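Local coordinates for protein cellulase IBT99 (Metagenomes, PDB 6WBT) that probably hydrolyses 6-phospho-alpha-glucosides as a family 4 glycoside hydrolase, working with NAD and a manganese ion, at residues E44-V49 and V68-K73; A182-C187 and Y228-S233; Q99-H104 and D429-A434; D335-Q340 and T366-E371. All blocks are in the same frame, centred on the assembly; numbering follows the deposited sequence. Where two conformers were deposited one is given.

In the fold
From the N terminus, contact 1 comes first and closes a short loop within the beta-alpha-beta unit of strand 33-39, helix 43-60 and strand 66-69 at one margin of the Rossmann-like sheet. Contact 3 then opens at 99-104 and closes only at 429-434, bringing the last helix of the chain against helix 90-103. Contacts 2 and 4 are nested within that long loop, one after the other. Contact 2 fastens the end of helix 173-184 to the loop after helix 216-226. Contact 4 lies by the hairpin that forms the far margin of the sheet reached by contact 1. No two contacts touch; contacts 2 and 4 come closest, about 13 Å between nearest atoms.

Contact 1: residues E44-V49 and V68-K73; sequences ERQNKV and VTVNPK. With NAD (nicotinamide-adenine-dinucleotide), chain G.
Gln46, on helix 43-60, meets Val68 of the neighbouring strand, while Arg45 just before it serves the cofactor. The Arg45 side chain leaves the helix with CG anti to the backbone N (chi1 179°) and runs extended as far as NE, which carries its guanidinium to the NAD pyrophosphate. There NH2 gives a weak hydrogen bond to NAD O2A at 2.5 Å, the phosphate oxygen lying at the edge of the guanidinium near its plane. On the way, Arg45 CD passes 3.6 Å from NAD O3B of the adenosine ribose. Arg45 NE is bonded to Gly13 O and NH2 also to the carboxylate of Glu295, which fixes how the group is turned. With a leucine in its place, the phosphate and Glu295 would probably both be left without their cationic mate. Gln46 follows, its extended chain sliding past Val68 in the opposite direction; Gln46 CG lies 3.8 Å from Val68 CG1, and its amide end reaches on toward Thr69 and Val70. On the partner segment, Thr69 OG1 accepts from Asn71 N at 3.0 Å in an ST turn, and Asn71 is the N-cap of helix 72-76, its OD1 bonded to Glu74 N. Leu38 of strand 33-39 lies against both Gln46 and Val68, and helix 296-306 packs on Arg45 and Val49, so helix 43-60 of this beta-alpha-beta unit lies between the edge of the sheet and helix 296-306.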
# COMPACT_ATOMS: atom_id res chain seq x y z
N GLU A 44 44.35 -14.25 -22.35
CA GLU A 44 45.17 -13.49 -23.29
C GLU A 44 44.74 -12.03 -23.37
O GLU A 44 45.59 -11.14 -23.48
CB GLU A 44 45.11 -14.15 -24.67
CG GLU A 44 45.56 -15.60 -24.69
CD GLU A 44 46.82 -15.83 -23.88
OE1 GLU A 44 46.74 -16.51 -22.84
OE2 GLU A 44 47.89 -15.32 -24.28
N ARG A 45 43.43 -11.77 -23.31
CA ARG A 45 42.96 -10.39 -23.36
C ARG A 45 43.37 -9.62 -22.12
O ARG A 45 43.73 -8.43 -22.20
CB ARG A 45 41.44 -10.35 -23.53
CG ARG A 45 40.86 -8.95 -23.58
CD ARG A 45 39.34 -8.97 -23.62
NE ARG A 45 38.77 -7.63 -23.63
CZ ARG A 45 38.44 -6.96 -24.74
NH1 ARG A 45 38.62 -7.52 -25.93
NH2 ARG A 45 37.94 -5.74 -24.65
N GLN A 46 43.34 -10.27 -20.95
CA GLN A 46 43.71 -9.59 -19.72
C GLN A 46 45.20 -9.31 -19.65
O GLN A 46 45.63 -8.28 -19.13
CB GLN A 46 43.26 -10.41 -18.51
CG GLN A 46 43.73 -9.85 -17.18
CD GLN A 46 43.10 -10.56 -16.00
OE1 GLN A 46 42.29 -9.98 -15.28
NE2 GLN A 46 43.46 -11.82 -15.80
N ASN A 47 46.02 -10.23 -20.19
CA ASN A 47 47.47 -10.03 -20.15
C ASN A 47 47.90 -8.84 -20.99
O ASN A 47 48.89 -8.18 -20.66
CB ASN A 47 48.19 -11.30 -20.62
CG ASN A 47 48.05 -12.44 -19.63
OD1 ASN A 47 47.81 -13.58 -20.01
ND2 ASN A 47 48.21 -12.13 -18.34
N LYS A 48 47.17 -8.53 -22.07
CA LYS A 48 47.50 -7.36 -22.87
C LYS A 48 47.12 -6.08 -22.14
O LYS A 48 47.88 -5.10 -22.16
CB LYS A 48 46.80 -7.43 -24.22
CG LYS A 48 47.16 -8.66 -25.04
CD LYS A 48 46.33 -8.74 -26.31
CE LYS A 48 46.61 -10.02 -27.08
NZ LYS A 48 45.73 -10.15 -28.27
N VAL A 49 45.95 -6.06 -21.49
CA VAL A 49 45.55 -4.90 -20.71
C VAL A 49 46.44 -4.75 -19.48
O VAL A 49 46.74 -3.63 -19.05
CB VAL A 49 44.07 -5.00 -20.32
CG1 VAL A 49 43.62 -3.74 -19.59
CG2 VAL A 49 43.21 -5.23 -21.56
N VAL A 68 48.00 -10.59 -11.39
CA VAL A 68 47.10 -10.92 -12.48
C VAL A 68 46.84 -12.42 -12.45
O VAL A 68 47.78 -13.21 -12.33
CB VAL A 68 47.67 -10.49 -13.84
CG1 VAL A 68 46.71 -10.86 -14.97
CG2 VAL A 68 47.96 -9.00 -13.85
N THR A 69 45.57 -12.80 -12.55
CA THR A 69 45.21 -14.21 -12.48
C THR A 69 43.88 -14.43 -13.18
O THR A 69 43.10 -13.49 -13.40
CB THR A 69 45.11 -14.69 -11.03
OG1 THR A 69 44.77 -16.08 -11.01
CG2 THR A 69 44.04 -13.91 -10.28
N VAL A 70 43.63 -15.69 -13.54
CA VAL A 70 42.34 -16.14 -14.03
C VAL A 70 41.67 -17.12 -13.09
O VAL A 70 40.57 -17.59 -13.38
CB VAL A 70 42.46 -16.75 -15.44
CG1 VAL A 70 42.92 -15.70 -16.44
CG2 VAL A 70 43.41 -17.94 -15.43
N ASN A 71 42.30 -17.45 -11.96
CA ASN A 71 41.73 -18.38 -10.99
C ASN A 71 40.87 -17.60 -10.00
O ASN A 71 41.38 -16.69 -9.33
CB ASN A 71 42.83 -19.13 -10.25
CG ASN A 71 42.29 -20.08 -9.21
OD1 ASN A 71 42.25 -19.77 -8.02
ND2 ASN A 71 41.86 -21.26 -9.65
N PRO A 72 39.58 -17.92 -9.87
CA PRO A 72 38.73 -17.12 -8.97
C PRO A 72 39.10 -17.28 -7.50
O PRO A 72 39.00 -16.31 -6.74
CB PRO A 72 37.32 -17.64 -9.27
CG PRO A 72 37.52 -19.01 -9.81
CD PRO A 72 38.81 -18.96 -10.58
N LYS A 73 39.52 -18.47 -7.08
CA LYS A 73 39.87 -18.66 -5.67
C LYS A 73 41.09 -17.84 -5.30
O LYS A 73 41.13 -17.23 -4.22
CB LYS A 73 40.09 -20.14 -5.37
CG LYS A 73 40.30 -20.42 -3.89
CD LYS A 73 40.26 -21.90 -3.57
CE LYS A 73 40.33 -22.14 -2.07
NZ LYS A 73 40.23 -23.58 -1.72
PA NAD G . 35.19 -5.18 -22.72
O1A NAD G . 34.43 -6.16 -23.56
O2A NAD G . 36.23 -4.35 -23.39
O5B NAD G . 35.83 -5.96 -21.48
C5B NAD G . 34.97 -6.75 -20.60
C4B NAD G . 35.81 -7.77 -19.87
O4B NAD G . 34.96 -8.60 -19.04
C3B NAD G . 36.61 -8.75 -20.75
O3B NAD G . 37.95 -8.81 -20.30
C2B NAD G . 35.90 -10.08 -20.50
O2B NAD G . 36.71 -11.22 -20.74
C1B NAD G . 35.49 -9.90 -19.05
N9A NAD G . 34.47 -10.84 -18.59
C8A NAD G . 33.42 -11.33 -19.32
N7A NAD G . 32.67 -12.17 -18.66
C5A NAD G . 33.27 -12.25 -17.41
C6A NAD G . 32.94 -12.99 -16.25
N6A NAD G . 31.90 -13.81 -16.16
N1A NAD G . 33.75 -12.84 -15.17
C2A NAD G . 34.80 -12.01 -15.27
N3A NAD G . 35.20 -11.27 -16.30
C4A NAD G . 34.38 -11.44 -17.36
O3 NAD G . 34.14 -4.21 -22.00
PN NAD G . 34.13 -2.62 -21.76
O1N NAD G . 35.42 -2.22 -21.13
O2N NAD G . 33.70 -1.94 -23.02
O5D NAD G . 32.95 -2.51 -20.67
C5D NAD G . 33.06 -3.31 -19.48
C4D NAD G . 31.75 -3.27 -18.73
O4D NAD G . 31.58 -1.95 -18.15
C3D NAD G . 30.49 -3.50 -19.57
O3D NAD G . 29.61 -4.39 -18.89
C2D NAD G . 29.90 -2.09 -19.64
O2D NAD G . 28.53 -2.03 -19.98
C1D NAD G . 30.20 -1.61 -18.22
N1N NAD G . 30.07 -0.13 -18.08
C2N NAD G . 29.00 0.40 -17.41
C3N NAD G . 28.84 1.77 -17.29
C7N NAD G . 27.67 2.28 -16.49
O7N NAD G . 27.11 3.31 -16.84
N7N NAD G . 27.32 1.60 -15.41
C4N NAD G . 29.77 2.61 -17.90
C5N NAD G . 30.86 2.07 -18.54
C6N NAD G . 31.00 0.70 -18.62

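Contact 2: residues A182-C187 and Y228-S233; sequences AEILDC and YVSEAS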
# COMPACT_ATOMS: atom_id res chain seq x y z
N ALA A 182 27.50 20.94 -15.41
CA ALA A 182 28.58 21.73 -14.82
C ALA A 182 29.18 22.68 -15.85
O ALA A 182 29.55 23.81 -15.51
CB ALA A 182 29.65 20.81 -14.24
N GLU A 183 29.28 22.25 -17.10
CA GLU A 183 29.86 23.10 -18.14
C GLU A 183 28.87 24.16 -18.61
O GLU A 183 29.28 25.28 -18.94
CB GLU A 183 30.32 22.24 -19.32
CG GLU A 183 31.35 21.18 -18.96
CD GLU A 183 31.40 20.06 -19.97
OE1 GLU A 183 30.39 19.86 -20.68
OE2 GLU A 183 32.44 19.37 -20.06
N ILE A 184 27.58 23.82 -18.64
CA ILE A 184 26.57 24.78 -19.09
C ILE A 184 26.50 25.97 -18.14
O ILE A 184 26.37 27.12 -18.57
CB ILE A 184 25.20 24.07 -19.22
CG1 ILE A 184 25.25 23.02 -20.33
CG2 ILE A 184 24.10 25.08 -19.48
CD1 ILE A 184 24.05 22.10 -20.36
N LEU A 185 26.60 25.71 -16.84
CA LEU A 185 26.52 26.76 -15.83
C LEU A 185 27.88 27.36 -15.49
O LEU A 185 27.94 28.28 -14.66
CB LEU A 185 25.89 26.20 -14.55
CG LEU A 185 24.56 25.47 -14.72
CD1 LEU A 185 24.33 24.52 -13.56
CD2 LEU A 185 23.41 26.47 -14.83
N ASP A 186 28.96 26.87 -16.10
CA ASP A 186 30.32 27.23 -15.71
C ASP A 186 30.53 27.00 -14.22
O ASP A 186 31.17 27.79 -13.52
CB ASP A 186 30.64 28.68 -16.12
CG ASP A 186 32.13 28.96 -16.11
OD1 ASP A 186 32.54 30.01 -15.55
OD2 ASP A 186 32.90 28.14 -16.65
N CYS A 187 29.96 25.90 -13.73
CA CYS A 187 30.03 25.49 -12.33
C CYS A 187 30.95 24.29 -12.20
O CYS A 187 31.04 23.45 -13.11
CB CYS A 187 28.63 25.13 -11.80
SG CYS A 187 28.56 24.60 -10.07
N TYR A 228 22.06 18.81 -23.83
CA TYR A 228 23.14 18.76 -22.85
C TYR A 228 24.50 19.14 -23.44
O TYR A 228 25.53 18.83 -22.85
CB TYR A 228 23.22 17.37 -22.22
CG TYR A 228 22.09 17.06 -21.28
CD1 TYR A 228 21.65 18.00 -20.35
CD2 TYR A 228 21.44 15.83 -21.31
CE1 TYR A 228 20.61 17.72 -19.48
CE2 TYR A 228 20.40 15.54 -20.45
CZ TYR A 228 19.99 16.49 -19.54
OH TYR A 228 18.96 16.21 -18.67
N VAL A 229 24.50 19.82 -24.59
CA VAL A 229 25.73 20.20 -25.28
C VAL A 229 25.92 21.70 -25.13
O VAL A 229 25.02 22.49 -25.45
CB VAL A 229 25.69 19.80 -26.77
CG1 VAL A 229 26.77 20.54 -27.54
CG2 VAL A 229 25.87 18.30 -26.91
N SER A 230 27.09 22.10 -24.64
CA SER A 230 27.51 23.49 -24.60
C SER A 230 28.76 23.66 -25.45
O SER A 230 29.35 22.70 -25.95
CB SER A 230 27.78 23.94 -23.16
OG SER A 230 28.86 23.22 -22.59
N GLU A 231 29.16 24.92 -25.63
CA GLU A 231 30.38 25.20 -26.39
C GLU A 231 31.63 24.80 -25.63
O GLU A 231 32.66 24.52 -26.26
CB GLU A 231 30.43 26.68 -26.77
CG GLU A 231 29.24 27.14 -27.59
CD GLU A 231 29.07 26.34 -28.87
OE1 GLU A 231 29.81 26.60 -29.84
OE2 GLU A 231 28.20 25.44 -28.90
N ALA A 232 31.57 24.75 -24.30
CA ALA A 232 32.67 24.19 -23.51
C ALA A 232 32.62 22.67 -23.45
O ALA A 232 33.63 22.05 -23.13
CB ALA A 232 32.65 24.77 -22.10
N SER A 233 31.46 22.07 -23.75
CA SER A 233 31.37 20.62 -23.78
C SER A 233 32.14 20.03 -24.95
O SER A 233 32.62 18.89 -24.86
CB SER A 233 29.90 20.19 -23.84
OG SER A 233 29.15 20.76 -22.79
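Glu183 and Ser233 face each other across the contact, the carboxylate reaching over from the end of helix 173-184 to the serine hydroxyl. Ser233 OG donates to Glu183 OE1 at 2.6 Å, and it comes from above the carboxylate plane, 37° out of it. The approach follows from the glutamate's shape: CG stands anti to the carbonyl carbon (chi1 -59°) and the chain is extended beyond it, laying the group alongside Ser233. The other oxygen, Glu183 OE2, forms a salt bridge with Arg180 one turn earlier, so both ends of the carboxylate are held. Nearer the backbone, Glu183 CB rests 3.7 Å from Ser230 OG and 4.4 Å from Ala232 CB. Ser233 OG also receives a weak bond from Ser230 N at 3.1 Å, within the loop. Beside this polar group Ile184 turns its end inward, CG1 lying 3.9 Å from Ser230 CB and CD1 approaching the backbone of Tyr228. The tyrosine hydroxyl itself is bonded to Pro263 O. The chain leaves the helix through a Schellman motif, with Asp186 at positive phi as C-prime residue and Cys187 N bonded to Ala182 O at 2.8 Å. Cys187 then enters a disulfide with Cys210. This Schellman-capped helix end of the Rossmann-type domain meets the loop after helix 216-226, in the C-terminal domain; the helix's other end begins beside Cys171, a manganese ligand.

Contact 3: residues Q99-H104 and D429-A434; sequences QICLKH and DDMIEA
Ile100, Asp430 and Met431 bury the most surface where helix 90-103 runs nearly antiparallel to helix 421-434, the short axes 10.8 Å apart. Ile100 spreads its branches over the partner helix: CG2 touches Asp430 CB at 3.7 Å, while CD1 reaches farther along to Ala434 CB, also at 3.7 Å. Met431, present as selenomethionine, slides past Ile100 in the opposite direction. Its chain is bent at chi2 (-57°), which carries the terminal methyl across to helix 90-103, where CE meets Ile100 CG2 and Cys101 SG, the latter at 3.7 Å. Leu427, a turn before Met431 on helix 421-434, adds to the apolar cover of Ile100. Were an alanine here, the Met431 methyl and Ala434 would probably face a gap and the selenomethionine end would be freer to turn. Asp430 has a second role at its tip. His104 NE2 donates to Asp430 OD2 with an N-H...acceptor angle of 148°; the modelled length is very short and little should be read into it at this resolution. The oxygen lies at the edge of the imidazole near its plane, whereas the ring and carboxylate planes are turned 53° apart. Lys103 NZ stands 4.2 Å from the same OD2, beyond a salt bridge. The interface thus pairs an apolar centre with a polar margin, and the carboxylate, flanked by histidine and lysine, is likely to stay ionised and to encourage protonation of the imidazole.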
# COMPACT_ATOMS: atom_id res chain seq x y z
N GLN A 99 22.81 -5.81 -34.23
CA GLN A 99 22.49 -6.12 -35.62
C GLN A 99 21.17 -6.89 -35.73
O GLN A 99 20.40 -6.68 -36.67
CB GLN A 99 23.62 -6.92 -36.26
CG GLN A 99 24.80 -6.08 -36.72
CD GLN A 99 25.85 -6.89 -37.45
OE1 GLN A 99 26.44 -6.43 -38.42
NE2 GLN A 99 26.09 -8.11 -36.98
N ILE A 100 20.89 -7.77 -34.77
CA ILE A 100 19.65 -8.53 -34.80
C ILE A 100 18.45 -7.60 -34.60
O ILE A 100 17.40 -7.77 -35.23
CB ILE A 100 19.68 -9.66 -33.75
CG1 ILE A 100 20.61 -10.78 -34.21
CG2 ILE A 100 18.28 -10.20 -33.49
CD1 ILE A 100 20.67 -11.95 -33.26
N CYS A 101 18.60 -6.59 -33.74
CA CYS A 101 17.51 -5.65 -33.51
C CYS A 101 17.24 -4.81 -34.75
O CYS A 101 16.09 -4.65 -35.17
CB CYS A 101 17.84 -4.76 -32.31
SG CYS A 101 17.96 -5.63 -30.73
N LEU A 102 18.30 -4.25 -35.35
CA LEU A 102 18.12 -3.43 -36.54
C LEU A 102 17.61 -4.25 -37.72
O LEU A 102 16.95 -3.71 -38.62
CB LEU A 102 19.44 -2.74 -36.91
CG LEU A 102 20.01 -1.78 -35.87
CD1 LEU A 102 21.30 -1.15 -36.37
CD2 LEU A 102 18.99 -0.71 -35.50
N LYS A 103 17.89 -5.56 -37.73
CA LYS A 103 17.33 -6.44 -38.74
C LYS A 103 15.81 -6.54 -38.63
O LYS A 103 15.14 -6.82 -39.63
CB LYS A 103 17.97 -7.83 -38.64
CG LYS A 103 17.58 -8.80 -39.74
CD LYS A 103 16.69 -9.91 -39.21
CE LYS A 103 16.34 -10.91 -40.30
NZ LYS A 103 15.51 -12.03 -39.78
N HIS A 104 15.26 -6.31 -37.44
CA HIS A 104 13.82 -6.32 -37.22
C HIS A 104 13.24 -4.92 -37.07
O HIS A 104 12.08 -4.78 -36.66
CB HIS A 104 13.47 -7.17 -36.00
CG HIS A 104 13.73 -8.63 -36.18
ND1 HIS A 104 12.79 -9.50 -36.70
CD2 HIS A 104 14.83 -9.38 -35.92
CE1 HIS A 104 13.30 -10.72 -36.74
NE2 HIS A 104 14.53 -10.67 -36.28
N ASP A 429 13.27 -15.38 -30.48
CA ASP A 429 13.82 -16.59 -31.07
C ASP A 429 15.16 -16.33 -31.75
O ASP A 429 16.03 -17.21 -31.77
CB ASP A 429 12.83 -17.20 -32.06
CG ASP A 429 11.59 -17.74 -31.39
OD1 ASP A 429 11.68 -18.13 -30.20
OD2 ASP A 429 10.53 -17.79 -32.04
N ASP A 430 15.35 -15.13 -32.30
CA ASP A 430 16.66 -14.77 -32.85
C ASP A 430 17.72 -14.66 -31.76
O ASP A 430 18.89 -14.95 -32.02
CB ASP A 430 16.56 -13.46 -33.63
CG ASP A 430 16.22 -13.68 -35.09
OD1 ASP A 430 16.78 -14.62 -35.70
OD2 ASP A 430 15.41 -12.91 -35.64
N MSE A 431 17.33 -14.26 -30.56
CA MSE A 431 18.27 -14.14 -29.45
C MSE A 431 18.54 -15.49 -28.81
O MSE A 431 19.59 -15.69 -28.20
CB MSE A 431 17.74 -13.15 -28.41
CG MSE A 431 17.55 -11.74 -28.93
SE MSE A 431 19.18 -10.97 -29.68
CE MSE A 431 18.57 -9.14 -29.92
N ILE A 432 17.58 -16.41 -28.94
CA ILE A 432 17.78 -17.76 -28.40
C ILE A 432 18.93 -18.45 -29.12
O ILE A 432 19.78 -19.09 -28.49
CB ILE A 432 16.47 -18.57 -28.51
CG1 ILE A 432 15.36 -17.93 -27.68
CG2 ILE A 432 16.70 -20.01 -28.06
CD1 ILE A 432 15.60 -17.99 -26.19
N GLU A 433 18.97 -18.33 -30.45
CA GLU A 433 20.02 -18.97 -31.23
C GLU A 433 21.36 -18.24 -31.10
O GLU A 433 22.40 -18.88 -30.95
CB GLU A 433 19.61 -19.05 -32.70
CG GLU A 433 18.77 -20.27 -33.05
CD GLU A 433 19.57 -21.55 -33.03
OE1 GLU A 433 20.81 -21.48 -33.19
OE2 GLU A 433 18.97 -22.63 -32.87
N ALA A 434 21.34 -16.91 -31.15
CA ALA A 434 22.58 -16.15 -31.09
C ALA A 434 23.25 -16.24 -29.72
O ALA A 434 24.46 -15.97 -29.62
CB ALA A 434 22.32 -14.68 -31.43

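Contact 4: residues D335-Q340 and T366-E371; sequences DERSRQ and TDRGVE
Asp335, leaving its helix at positive phi, comes within 4.7 Å of Thr366, CA to CA, where a type I turn runs from Thr366 to Gly369. That turn makes the tip of a beta-hairpin joining strands 358-366 and 369-372, with Thr366 N bonded to Gly369 O at 2.8 Å. Asp335 reaches over the tip: its OD1 uses the anti lone pair to accept from Asp367 N at 3.0 Å, a fairly straight bond (160°). The Asp367 carboxylate stands close beside it, with no bond between the two. The other oxygen, Asp335 OD2, makes a salt bridge to Arg337 NH1, modelled too short for its length to be trusted. Bends at chi2 and chi3 fold Arg337 back over the turn, so that Thr366 CG2 lies over one face of its guanidinium, 3.5 Å from NE. Over that same face comes NH2 of Arg368, the two guanidinium planes 71° apart. The closeness of the two arginines is probably eased by acids: Arg368 NH2 bonds weakly to Glu371 OE2 at 3.1 Å, and Arg337 NH2 forms a salt bridge with Glu193 of the second subunit. Arg339 of that subunit pairs with Glu371, and its Tyr364 hydroxyl is bonded to both Arg337 NE and Glu371 OE1, so the hairpin tip belongs to the subunit interface. Thr366 OG1 accepts from Arg368 N in an ST turn and also sits 3.5 Å above the centre of the Arg368 guanidinium plane.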
# COMPACT_ATOMS: atom_id res chain seq x y z
N ASP A 335 33.57 5.73 5.69
CA ASP A 335 32.23 6.13 6.10
C ASP A 335 32.02 7.63 5.88
O ASP A 335 31.61 8.37 6.79
CB ASP A 335 31.95 5.73 7.55
CG ASP A 335 30.50 5.92 7.95
OD1 ASP A 335 29.62 5.31 7.31
OD2 ASP A 335 30.24 6.68 8.90
N GLU A 336 32.32 8.09 4.66
CA GLU A 336 32.28 9.51 4.35
C GLU A 336 30.86 10.04 4.13
O GLU A 336 30.69 11.26 4.02
CB GLU A 336 33.12 9.80 3.11
CG GLU A 336 34.52 9.21 3.15
CD GLU A 336 35.42 9.79 2.08
OE1 GLU A 336 36.27 10.64 2.42
OE2 GLU A 336 35.28 9.40 0.90
N ARG A 337 29.86 9.16 4.06
CA ARG A 337 28.47 9.56 3.88
C ARG A 337 28.28 10.35 2.59
O ARG A 337 27.56 11.35 2.55
CB ARG A 337 27.95 10.34 5.09
CG ARG A 337 28.25 9.69 6.42
CD ARG A 337 27.74 8.26 6.46
NE ARG A 337 26.61 8.10 7.37
CZ ARG A 337 26.71 7.68 8.62
NH1 ARG A 337 27.90 7.37 9.12
NH2 ARG A 337 25.62 7.57 9.37
N SER A 338 28.93 9.90 1.52
CA SER A 338 28.82 10.58 0.24
C SER A 338 27.44 10.34 -0.37
O SER A 338 26.93 9.22 -0.36
CB SER A 338 29.91 10.09 -0.72
OG SER A 338 29.85 10.78 -1.96
N ARG A 339 26.85 11.41 -0.90
CA ARG A 339 25.51 11.35 -1.48
C ARG A 339 25.63 11.07 -2.97
O ARG A 339 26.02 11.96 -3.75
CB ARG A 339 24.76 12.66 -1.22
CG ARG A 339 23.30 12.64 -1.62
CD ARG A 339 22.65 13.98 -1.36
NE ARG A 339 21.22 13.97 -1.67
CZ ARG A 339 20.72 14.21 -2.88
NH1 ARG A 339 21.52 14.47 -3.90
NH2 ARG A 339 19.40 14.18 -3.07
N GLN A 340 25.31 9.85 -3.37
CA GLN A 340 25.42 9.43 -4.76
C GLN A 340 24.09 8.84 -5.23
O GLN A 340 23.23 8.48 -4.43
CB GLN A 340 26.53 8.39 -4.95
CG GLN A 340 27.90 8.83 -4.44
CD GLN A 340 28.47 9.99 -5.23
OE1 GLN A 340 28.05 10.26 -6.36
NE2 GLN A 340 29.44 10.68 -4.64
N THR A 366 27.49 4.65 3.28
CA THR A 366 28.11 4.40 4.57
C THR A 366 28.97 3.15 4.49
O THR A 366 28.93 2.41 3.51
CB THR A 366 27.05 4.25 5.67
OG1 THR A 366 26.49 2.93 5.61
CG2 THR A 366 25.94 5.27 5.49
N ASP A 367 29.75 2.91 5.55
CA ASP A 367 30.53 1.68 5.61
C ASP A 367 29.67 0.45 5.84
O ASP A 367 30.21 -0.67 5.84
CB ASP A 367 31.60 1.78 6.71
CG ASP A 367 31.00 1.80 8.10
OD1 ASP A 367 30.13 2.66 8.36
OD2 ASP A 367 31.40 0.96 8.93
N ARG A 368 28.36 0.62 6.04
CA ARG A 368 27.44 -0.49 6.22
C ARG A 368 26.56 -0.73 5.01
O ARG A 368 25.81 -1.71 4.99
CB ARG A 368 26.55 -0.23 7.45
CG ARG A 368 27.29 0.33 8.65
CD ARG A 368 26.31 0.83 9.70
NE ARG A 368 25.42 1.86 9.16
CZ ARG A 368 25.70 3.16 9.15
NH1 ARG A 368 26.84 3.60 9.65
NH2 ARG A 368 24.83 4.02 8.64
N GLY A 369 26.62 0.13 4.00
CA GLY A 369 25.80 0.05 2.82
C GLY A 369 25.30 1.43 2.44
O GLY A 369 25.91 2.44 2.78
N VAL A 370 24.18 1.47 1.73
CA VAL A 370 23.57 2.71 1.28
C VAL A 370 22.33 2.98 2.11
O VAL A 370 21.52 2.08 2.37
CB VAL A 370 23.22 2.65 -0.22
CG1 VAL A 370 22.49 3.92 -0.64
CG2 VAL A 370 24.47 2.46 -1.05
N GLU A 371 22.18 4.23 2.55
CA GLU A 371 20.97 4.69 3.23
C GLU A 371 20.17 5.57 2.28
O GLU A 371 20.45 6.77 2.17
CB GLU A 371 21.31 5.44 4.51
CG GLU A 371 21.78 4.55 5.64
CD GLU A 371 21.94 5.29 6.95
OE1 GLU A 371 22.11 6.53 6.92
OE2 GLU A 371 21.88 4.64 8.02